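Local coordinates for Non-structural protein 3 (Porcine deltacoronavirus, PDB 6LN0), which probably combines an ADP-ribose-binding macro domain with a papain-like cysteine protease that cuts the viral polyprotein and contains a zinc-bound subdomain, at residues Gln187-Glu191 with Ala192-Asp196; Cys260-Ser263 with Ala264-Leu268; Gln314-Ile317 with Ser318-Ser322; Lys406-Asn409 with Gly410-Lys414. One frame throughout, in Å; residues are numbered along the deposited sequence.

Interaction 1 (Gln187-Glu191 with Ala192-Asp196)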
loop_
_atom_site.group_PDB
_atom_site.type_symbol
_atom_site.label_atom_id
_atom_site.label_comp_id
_atom_site.label_asym_id
_atom_site.label_seq_id
_atom_site.Cartn_x
_atom_site.Cartn_y
_atom_site.Cartn_z
ATOM N N GLN A 187 3.172 11.989 7.788
ATOM C CA GLN A 187 3.484 12.482 6.451
ATOM C C GLN A 187 4.118 11.393 5.595
ATOM O O GLN A 187 3.722 11.192 4.442
ATOM C CB GLN A 187 4.409 13.693 6.518
ATOM C CG GLN A 187 4.808 14.227 5.136
ATOM C CD GLN A 187 3.612 14.723 4.327
ATOM O OE1 GLN A 187 2.527 14.955 4.871
ATOM N NE2 GLN A 187 3.807 14.887 3.017
ATOM N N GLY A 188 5.120 10.690 6.137
ATOM C CA GLY A 188 5.762 9.625 5.386
ATOM C C GLY A 188 4.795 8.540 4.952
ATOM O O GLY A 188 4.965 7.946 3.881
ATOM N N VAL A 189 3.760 8.284 5.764
ATOM C CA VAL A 189 2.772 7.259 5.439
ATOM C C VAL A 189 2.095 7.571 4.110
ATOM O O VAL A 189 1.943 6.692 3.251
ATOM C CB VAL A 189 1.749 7.122 6.582
ATOM C CG1 VAL A 189 0.520 6.368 6.109
ATOM C CG2 VAL A 189 2.382 6.423 7.777
ATOM N N LEU A 190 1.702 8.830 3.905
ATOM C CA LEU A 190 1.080 9.194 2.640
ATOM C C LEU A 190 2.102 9.280 1.514
ATOM O O LEU A 190 1.776 9.002 0.353
ATOM C CB LEU A 190 0.320 10.512 2.787
ATOM C CG LEU A 190 -0.319 11.004 1.486
ATOM C CD1 LEU A 190 -1.818 10.698 1.458
ATOM C CD2 LEU A 190 -0.049 12.491 1.287
ATOM N N GLU A 191 3.335 9.661 1.823
ATOM C CA GLU A 191 4.381 9.586 0.809
ATOM C C GLU A 191 4.688 8.148 0.409
ATOM O O GLU A 191 5.226 7.910 -0.679
ATOM C CB GLU A 191 5.662 10.233 1.321
ATOM C CG GLU A 191 5.466 11.596 2.004
ATOM C CD GLU A 191 6.673 12.510 1.860
ATOM O OE1 GLU A 191 6.741 13.253 0.856
ATOM O OE2 GLU A 191 7.546 12.483 2.761
ATOM N N ALA A 192 4.351 7.186 1.267
ATOM C CA ALA A 192 4.698 5.799 1.011
ATOM C C ALA A 192 3.791 5.162 -0.028
ATOM O O ALA A 192 4.202 4.195 -0.666
ATOM C CB ALA A 192 4.642 5.009 2.313
ATOM N N ASN A 193 2.582 5.694 -0.219
ATOM C CA ASN A 193 1.602 5.126 -1.127
ATOM C C ASN A 193 1.265 3.695 -0.721
ATOM O O ASN A 193 1.305 2.772 -1.528
ATOM C CB ASN A 193 2.098 5.177 -2.571
ATOM C CG ASN A 193 1.872 6.503 -3.205
ATOM O OD1 ASN A 193 0.783 7.062 -3.112
ATOM N ND2 ASN A 193 2.900 7.032 -3.860
ATOM N N LEU A 194 0.956 3.509 0.553
ATOM C CA LEU A 194 0.652 2.171 1.030
ATOM C C LEU A 194 -0.598 1.656 0.348
ATOM O O LEU A 194 -1.623 2.342 0.316
ATOM C CB LEU A 194 0.484 2.166 2.547
ATOM C CG LEU A 194 1.779 2.668 3.170
ATOM C CD1 LEU A 194 1.765 2.475 4.662
ATOM C CD2 LEU A 194 2.952 1.945 2.510
ATOM N N PHE A 195 -0.499 0.443 -0.206
ATOM C CA PHE A 195 -1.576 -0.197 -0.948
ATOM C C PHE A 195 -1.967 -1.516 -0.287
ATOM O O PHE A 195 -1.115 -2.368 -0.015
ATOM C CB PHE A 195 -1.170 -0.416 -2.407
ATOM C CG PHE A 195 -2.315 -0.734 -3.305
ATOM C CD1 PHE A 195 -3.228 0.244 -3.658
ATOM C CD2 PHE A 195 -2.492 -2.019 -3.799
ATOM C CE1 PHE A 195 -4.297 -0.055 -4.489
ATOM C CE2 PHE A 195 -3.555 -2.322 -4.641
ATOM C CZ PHE A 195 -4.458 -1.343 -4.975
ATOM N N ASP A 196 -3.262 -1.665 -0.051
ATOM C CA ASP A 196 -3.939 -2.736 0.663
ATOM C C ASP A 196 -4.130 -4.006 -0.161
ATOM O O ASP A 196 -4.501 -5.046 0.397
ATOM C CB ASP A 196 -5.315 -2.200 1.066
ATOM C CG ASP A 196 -5.977 -3.015 2.111
ATOM O OD1 ASP A 196 -5.281 -3.422 3.071
ATOM O OD2 ASP A 196 -7.205 -3.225 1.980
#
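Leu194 folds back against Val189 just where the helix 186-192 gives way to a strand. With CG anti to its own carbonyl carbon (chi1 -59°), the outer atoms of the leucine come nearer to the last helical turn than its CB, which lies 4.8 Å from Val189 O. CG is closer, at 4.0 Å from the same Val189 O. At the tip the two methyls part: CD1 approaches Val189 CG1 at 4.3 Å, a loose apolar touch, while CD2 settles 3.5 Å from the Ala192 CB methyl. A branched, flexible leucine suits this spot because it can cover both the alanine and the valine at once. Ala192 is small enough to sit in the turn itself, its N giving two weak hydrogen bonds, to Gly188 O at 2.8 Å and to Val189 O at 3.2 Å. The bent geometry, 119° at the first, shows the helix loosening. Asn193, whose N bonds weakly to Leu190 O, then takes positive phi (59°), a conformation asparagine tolerates better than most residues, and the chain leaves the helix. Leu194 and Val189 lie together over a small mixed sheet, consistent with a ubiquitin-like domain: Leu194 lies on Val170 and Thr172 of strand 168-173 and on Tyr210 of strand 209-212, and Val189 rests on Thr168 and Pro204.

Interaction 2 (Cys260-Ser263 with Ala264-Leu268)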
loop_
_atom_site.group_PDB
_atom_site.type_symbol
_atom_site.label_atom_id
_atom_site.label_comp_id
_atom_site.label_asym_id
_atom_site.label_seq_id
_atom_site.Cartn_x
_atom_site.Cartn_y
_atom_site.Cartn_z
ATOM N N CYS A 260 -6.517 -26.106 -15.178
ATOM C CA CYS A 260 -6.560 -26.678 -16.527
ATOM C C CYS A 260 -6.907 -25.619 -17.559
ATOM O O CYS A 260 -6.383 -25.655 -18.680
ATOM C CB CYS A 260 -7.534 -27.869 -16.586
ATOM S SG CYS A 260 -9.231 -27.532 -16.056
ATOM N N PHE A 261 -7.748 -24.653 -17.180
ATOM C CA PHE A 261 -8.011 -23.507 -18.046
ATOM C C PHE A 261 -6.739 -22.769 -18.447
ATOM O O PHE A 261 -6.719 -22.124 -19.500
ATOM C CB PHE A 261 -9.002 -22.534 -17.387
ATOM C CG PHE A 261 -8.393 -21.605 -16.358
ATOM C CD1 PHE A 261 -8.012 -22.068 -15.112
ATOM C CD2 PHE A 261 -8.253 -20.256 -16.632
ATOM C CE1 PHE A 261 -7.472 -21.183 -14.159
ATOM C CE2 PHE A 261 -7.721 -19.374 -15.703
ATOM C CZ PHE A 261 -7.327 -19.843 -14.462
ATOM N N VAL A 262 -5.667 -22.886 -17.671
ATOM C CA VAL A 262 -4.423 -22.225 -18.040
ATOM C C VAL A 262 -3.618 -23.094 -18.991
ATOM O O VAL A 262 -3.204 -22.643 -20.067
ATOM C CB VAL A 262 -3.605 -21.863 -16.784
ATOM C CG1 VAL A 262 -2.256 -21.334 -17.175
ATOM C CG2 VAL A 262 -4.355 -20.865 -15.945
ATOM N N SER A 263 -3.377 -24.351 -18.606
ATOM C CA SER A 263 -2.665 -25.283 -19.483
ATOM C C SER A 263 -3.342 -25.407 -20.845
ATOM O O SER A 263 -2.663 -25.450 -21.872
ATOM C CB SER A 263 -2.548 -26.665 -18.825
ATOM O OG SER A 263 -3.795 -27.076 -18.280
ATOM N N ALA A 264 -4.667 -25.467 -20.887
ATOM C CA ALA A 264 -5.318 -25.581 -22.191
ATOM C C ALA A 264 -5.054 -24.332 -23.045
ATOM O O ALA A 264 -4.776 -24.428 -24.252
ATOM C CB ALA A 264 -6.816 -25.827 -22.017
ATOM N N GLY A 265 -5.095 -23.151 -22.426
ATOM C CA GLY A 265 -4.846 -21.934 -23.185
ATOM C C GLY A 265 -3.413 -21.836 -23.673
ATOM O O GLY A 265 -3.167 -21.555 -24.849
ATOM N N VAL A 266 -2.447 -22.070 -22.774
ATOM C CA VAL A 266 -1.030 -22.073 -23.144
ATOM C C VAL A 266 -0.698 -23.163 -24.153
ATOM O O VAL A 266 0.234 -23.010 -24.956
ATOM C CB VAL A 266 -0.161 -22.212 -21.881
ATOM C CG1 VAL A 266 1.317 -22.070 -22.238
ATOM C CG2 VAL A 266 -0.582 -21.160 -20.858
ATOM N N ASN A 267 -1.408 -24.291 -24.115
ATOM C CA ASN A 267 -1.059 -25.353 -25.048
ATOM C C ASN A 267 -1.586 -25.073 -26.452
ATOM O O ASN A 267 -0.877 -25.314 -27.430
ATOM C CB ASN A 267 -1.551 -26.696 -24.522
ATOM C CG ASN A 267 -0.719 -27.171 -23.347
ATOM O OD1 ASN A 267 0.415 -26.690 -23.139
ATOM N ND2 ASN A 267 -1.274 -28.084 -22.554
ATOM N N LEU A 268 -2.812 -24.560 -26.576
ATOM C CA LEU A 268 -3.253 -24.004 -27.854
ATOM C C LEU A 268 -2.258 -22.969 -28.367
ATOM O O LEU A 268 -1.839 -23.012 -29.529
ATOM C CB LEU A 268 -4.637 -23.379 -27.707
ATOM C CG LEU A 268 -5.269 -22.799 -28.958
ATOM C CD1 LEU A 268 -5.483 -23.874 -30.009
ATOM C CD2 LEU A 268 -6.594 -22.153 -28.583
#
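Val262 and Val266, one helical turn apart, stand side by side and point the same way, CG1 of Val262 meeting CG2 of Val266 at 4.0 Å. Both share one rotamer, CG1 anti to N, which sets these two methyls facing. The other branch of Val262 turns back: its CG2 lies over the centre of the Phe261 ring, 3.4 Å above the plane, while Tyr300 meets that ring edge-to-face. Ser263 lies farther round the helix, its OG tucked between its own N and carbonyl carbon (chi1 47°) and turned back to give a hydrogen bond to Cys260 O at 3.0 Å. That carbonyl also receives Ala264 N at 2.8 Å, nearly in line with C=O. Asn267 folds its amide over Ser263 O, yet ND2 bonds to His252 ND1 instead, and Ser263 O is gripped by Asn267 N.

The chemistry suits the opening of a buried helix: valines fill the interior, the Ser263 hydroxyl is satisfied by a carbonyl one turn back, and Asn267 ND2 by His252. Cys260 at its head, with His398 against it, is consistent with the nucleophile position of papain-like peptidases. The bond from Asn267 would favour a His252 tautomer lacking a proton on ND1.

Interaction 3 (Gln314-Ile317 with Ser318-Ser322)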
loop_
_atom_site.group_PDB
_atom_site.type_symbol
_atom_site.label_atom_id
_atom_site.label_comp_id
_atom_site.label_asym_id
_atom_site.label_seq_id
_atom_site.Cartn_x
_atom_site.Cartn_y
_atom_site.Cartn_z
ATOM N N GLN A 314 -11.197 -19.664 -22.909
ATOM C CA GLN A 314 -11.277 -18.614 -23.932
ATOM C C GLN A 314 -10.603 -17.336 -23.454
ATOM O O GLN A 314 -9.911 -16.664 -24.228
ATOM C CB GLN A 314 -12.733 -18.302 -24.303
ATOM C CG GLN A 314 -13.520 -19.433 -24.857
ATOM C CD GLN A 314 -14.945 -19.034 -25.208
ATOM O OE1 GLN A 314 -15.450 -18.012 -24.733
ATOM N NE2 GLN A 314 -15.606 -19.846 -26.054
ATOM N N GLN A 315 -10.825 -16.976 -22.181
ATOM C CA GLN A 315 -10.130 -15.851 -21.559
ATOM C C GLN A 315 -8.618 -15.974 -21.718
ATOM O O GLN A 315 -7.936 -15.016 -22.091
ATOM C CB GLN A 315 -10.487 -15.777 -20.075
ATOM C CG GLN A 315 -11.554 -14.763 -19.683
ATOM C CD GLN A 315 -11.623 -14.569 -18.157
ATOM O OE1 GLN A 315 -11.878 -15.520 -17.406
ATOM N NE2 GLN A 315 -11.381 -13.340 -17.699
ATOM N N VAL A 316 -8.078 -17.160 -21.447
ATOM C CA VAL A 316 -6.632 -17.334 -21.490
ATOM C C VAL A 316 -6.115 -17.158 -22.912
ATOM O O VAL A 316 -5.229 -16.335 -23.166
ATOM C CB VAL A 316 -6.236 -18.700 -20.907
ATOM C CG1 VAL A 316 -4.737 -18.926 -21.057
ATOM C CG2 VAL A 316 -6.699 -18.798 -19.460
ATOM N N ILE A 317 -6.657 -17.927 -23.867
ATOM C CA ILE A 317 -6.110 -17.856 -25.217
ATOM C C ILE A 317 -6.295 -16.457 -25.796
ATOM O O ILE A 317 -5.451 -15.976 -26.561
ATOM C CB ILE A 317 -6.711 -18.947 -26.139
ATOM C CG1 ILE A 317 -5.989 -18.909 -27.472
ATOM C CG2 ILE A 317 -8.203 -18.748 -26.400
ATOM C CD1 ILE A 317 -4.500 -19.125 -27.332
ATOM N N SER A 318 -7.375 -15.775 -25.425
ATOM C CA SER A 318 -7.580 -14.426 -25.930
ATOM C C SER A 318 -6.596 -13.449 -25.298
ATOM O O SER A 318 -6.119 -12.521 -25.963
ATOM C CB SER A 318 -9.017 -13.988 -25.683
ATOM O OG SER A 318 -9.085 -12.570 -25.608
ATOM N N LEU A 319 -6.270 -13.647 -24.016
ATOM C CA LEU A 319 -5.237 -12.839 -23.375
ATOM C C LEU A 319 -3.889 -13.026 -24.058
ATOM O O LEU A 319 -3.211 -12.051 -24.394
ATOM C CB LEU A 319 -5.131 -13.200 -21.895
ATOM C CG LEU A 319 -3.877 -12.621 -21.251
ATOM C CD1 LEU A 319 -4.125 -11.178 -20.916
ATOM C CD2 LEU A 319 -3.510 -13.417 -20.019
ATOM N N LEU A 320 -3.492 -14.275 -24.293
ATOM C CA LEU A 320 -2.190 -14.536 -24.895
ATOM C C LEU A 320 -2.098 -13.947 -26.290
ATOM O O LEU A 320 -1.114 -13.275 -26.629
ATOM C CB LEU A 320 -1.925 -16.038 -24.935
ATOM C CG LEU A 320 -1.948 -16.714 -23.561
ATOM C CD1 LEU A 320 -1.609 -18.202 -23.720
ATOM C CD2 LEU A 320 -1.010 -15.999 -22.552
ATOM N N VAL A 321 -3.129 -14.181 -27.116
ATOM C CA VAL A 321 -3.084 -13.769 -28.522
ATOM C C VAL A 321 -3.034 -12.247 -28.641
ATOM O O VAL A 321 -2.276 -11.694 -29.447
ATOM C CB VAL A 321 -4.281 -14.365 -29.295
ATOM C CG1 VAL A 321 -4.496 -13.620 -30.595
ATOM C CG2 VAL A 321 -4.062 -15.839 -29.557
ATOM N N SER A 322 -3.820 -11.546 -27.836
ATOM C CA SER A 322 -3.796 -10.092 -27.906
ATOM C C SER A 322 -2.489 -9.483 -27.391
ATOM O O SER A 322 -2.224 -8.312 -27.679
ATOM C CB SER A 322 -4.964 -9.508 -27.128
ATOM O OG SER A 322 -4.719 -9.694 -25.771
#
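Val316 packs against Leu320, and Ile317 against Val321, in two successive i to i+4 pairs on one helix. The first pair runs alongside, pointing the same way, with Val316 CG1 at 4.2 Å from Leu320 CD1. In the second the side chains slant across each other: Ile317 has CG1 anti to its N (chi1 -174°), and chi2 near 58° then turns CD1 to Val321 CG2, 4.0 Å away. Beta-branched valine and isoleucine give rigid, broad surfaces here, and the leucine supplies a longer arm.

Backbone hydrogen bonds carry the same spacing. Ser318 N bonds to Gln314 O and Leu319 N to Gln315 O, each at 2.9 Å, and Leu320 N to Val316 O at 2.9 Å is the straightest at 166°. Val321 N completes the run on Ile317 O at 3.0 Å. Regular bonds of this kind satisfy these four amides in the later half of the helix.

Polar side chains turn elsewhere. Gln315 OE1 takes a hydrogen bond from Arg305 NH2, and Gln314 NE2 gives one to Val418 O; long, flexible amides suit this partly exposed face. Ser318, small, rests its CB 3.2 Å from Gln314 O without bulk.

The helix is packed between two helices and a sheet, with these polar residues at its partly exposed margins. Val316, Ile317 and Leu320 meet helix 260-270, Leu319 and Leu320 meet helix 293-302, and Ile317 and Val321 lie on Val378 of strand 376-383, consistent with the join between helical thumb and beta-sheet palm of coronavirus papain-like proteases.

Interaction 4 (Lys406-Asn409 with Gly410-Lys414)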
loop_
_atom_site.group_PDB
_atom_site.type_symbol
_atom_site.label_atom_id
_atom_site.label_comp_id
_atom_site.label_asym_id
_atom_site.label_seq_id
_atom_site.Cartn_x
_atom_site.Cartn_y
_atom_site.Cartn_z
ATOM N N LYS A 406 -7.612 -36.926 -32.549
ATOM C CA LYS A 406 -7.543 -37.336 -31.149
ATOM C C LYS A 406 -6.434 -36.494 -30.501
ATOM O O LYS A 406 -6.672 -35.312 -30.247
ATOM C CB LYS A 406 -7.321 -38.850 -31.005
ATOM C CG LYS A 406 -8.482 -39.713 -31.589
ATOM C CD LYS A 406 -7.988 -40.883 -32.440
ATOM C CE LYS A 406 -7.668 -40.420 -33.855
ATOM N NZ LYS A 406 -6.727 -41.352 -34.534
ATOM N N THR A 407 -5.234 -37.044 -30.251
ATOM C CA THR A 407 -4.036 -36.283 -29.811
ATOM C C THR A 407 -4.332 -35.320 -28.656
ATOM O O THR A 407 -4.157 -34.111 -28.761
ATOM C CB THR A 407 -3.393 -35.503 -30.980
ATOM O OG1 THR A 407 -4.373 -34.630 -31.602
ATOM C CG2 THR A 407 -2.803 -36.453 -32.038
ATOM N N VAL A 408 -4.664 -35.894 -27.504
ATOM C CA VAL A 408 -5.310 -35.155 -26.426
ATOM C C VAL A 408 -4.448 -35.175 -25.162
ATOM O O VAL A 408 -3.744 -36.152 -24.884
ATOM C CB VAL A 408 -6.714 -35.744 -26.149
ATOM C CG1 VAL A 408 -7.333 -35.149 -24.939
ATOM C CG2 VAL A 408 -7.625 -35.579 -27.337
ATOM N N ASN A 409 -4.516 -34.084 -24.381
ATOM C CA ASN A 409 -3.890 -33.980 -23.054
ATOM C C ASN A 409 -4.868 -34.196 -21.892
ATOM O O ASN A 409 -4.464 -34.110 -20.720
ATOM C CB ASN A 409 -3.213 -32.619 -22.916
ATOM C CG ASN A 409 -2.048 -32.466 -23.856
ATOM O OD1 ASN A 409 -2.076 -32.962 -24.982
ATOM N ND2 ASN A 409 -0.997 -31.815 -23.387
ATOM N N GLY A 410 -6.142 -34.464 -22.197
ATOM C CA GLY A 410 -7.179 -34.775 -21.229
ATOM C C GLY A 410 -8.015 -35.978 -21.653
ATOM O O GLY A 410 -7.461 -37.031 -21.998
ATOM N N TYR A 411 -9.343 -35.839 -21.654
ATOM C CA TYR A 411 -10.253 -36.941 -21.954
ATOM C C TYR A 411 -10.532 -37.037 -23.462
ATOM O O TYR A 411 -10.133 -36.182 -24.257
ATOM C CB TYR A 411 -11.570 -36.776 -21.178
ATOM C CG TYR A 411 -11.403 -36.409 -19.715
ATOM C CD1 TYR A 411 -12.351 -35.630 -19.060
ATOM C CD2 TYR A 411 -10.299 -36.850 -18.982
ATOM C CE1 TYR A 411 -12.199 -35.295 -17.714
ATOM C CE2 TYR A 411 -10.137 -36.521 -17.642
ATOM C CZ TYR A 411 -11.087 -35.747 -17.011
ATOM O OH TYR A 411 -10.920 -35.418 -15.679
ATOM N N ASP A 412 -11.232 -38.098 -23.860
ATOM C CA ASP A 412 -11.696 -38.246 -25.236
ATOM C C ASP A 412 -13.163 -38.641 -25.235
ATOM O O ASP A 412 -13.593 -39.613 -25.863
ATOM C CB ASP A 412 -10.843 -39.247 -26.014
ATOM C CG ASP A 412 -11.206 -39.295 -27.494
ATOM O OD1 ASP A 412 -11.166 -38.226 -28.155
ATOM O OD2 ASP A 412 -11.537 -40.401 -27.985
ATOM N N THR A 413 -13.950 -37.890 -24.479
ATOM C CA THR A 413 -15.390 -38.004 -24.560
ATOM C C THR A 413 -15.909 -36.943 -25.527
ATOM O O THR A 413 -15.140 -36.214 -26.167
ATOM C CB THR A 413 -16.015 -37.864 -23.173
ATOM O OG1 THR A 413 -17.427 -37.656 -23.301
ATOM C CG2 THR A 413 -15.390 -36.688 -22.432
ATOM N N LYS A 414 -17.233 -36.870 -25.652
ATOM C CA LYS A 414 -17.853 -35.797 -26.412
ATOM C C LYS A 414 -17.852 -34.537 -25.561
ATOM O O LYS A 414 -18.230 -34.561 -24.383
ATOM C CB LYS A 414 -19.276 -36.160 -26.850
ATOM C CG LYS A 414 -20.329 -36.140 -25.744
ATOM C CD LYS A 414 -21.706 -35.745 -26.267
ATOM C CE LYS A 414 -22.775 -36.669 -25.680
ATOM N NZ LYS A 414 -24.144 -36.407 -26.201
#
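Val408 packs against the main chain of Gly410 and Tyr411 across a corner at Asn409, and its rotamer sets which methyl makes the contact. Its backbone is extended and its CB points at the following residues; with CG1 placed opposite the backbone N, at chi1 172°, that methyl lies beside the carbonyl carbon and fits inside the corner. CG1 stands 3.1 Å from Gly410 N and 3.1 Å from Tyr411 O, tight approaches between a methyl and polar backbone atoms. The second branch, CG2, keeps looser company at 4.0 Å from Tyr411 O and 4.5 Å from Asp412 OD1. The contact therefore rests on packing of a valine methyl against main chain, and the shape of the corner is what brings them together.

Asn409, where the chain turns, points its CB away from the following residues, and only CB stays near, 3.5 Å from Gly410 N; its amide lies by Asn267 of helix 260-270. Gly410 (phi -134°, psi -129°) carries the chain on in an extended conformation that residues with a CB seldom occupy, which suits a glycine. Tyr411 turns its ring away from Val408, and the ring instead meets that of His398. Asp412, polar and exposed, suits the surface.

The whole corner belongs to the loop joining strand 398-402 to strand 416-423. Val408 covers Trp400 and Thr402, Asn409 shares a backbone hydrogen bond with Tyr401, and Lys406 O accepts one from Thr402 OG1, so the loop is laid back along the edge strand 398-402 of the large mixed sheet.

Overall arrangement
The four contacts follow one another along the chain, and interactions 2 and 3 form the closest pair, with centres 10 Å apart. Their helices pack directly: Phe261 O lies 3.3 Å from Val316 CG2, and Leu268 CD2 lies 3.5 Å from Ile317 CG1. Interaction 4 borders the same helix on another part of its surface, where Asn267 ND2 comes 3.8 Å from Asn409 ND2; no touch joins it to interaction 3. Through Cys260 and Tyr411, interactions 2 and 4 both reach His398, consistent with a protease active site there. Interaction 1 stands apart, its centre about 39 Å from that of interaction 2. None supplies the zinc ligands Cys334, Cys335, Cys360 and Cys363.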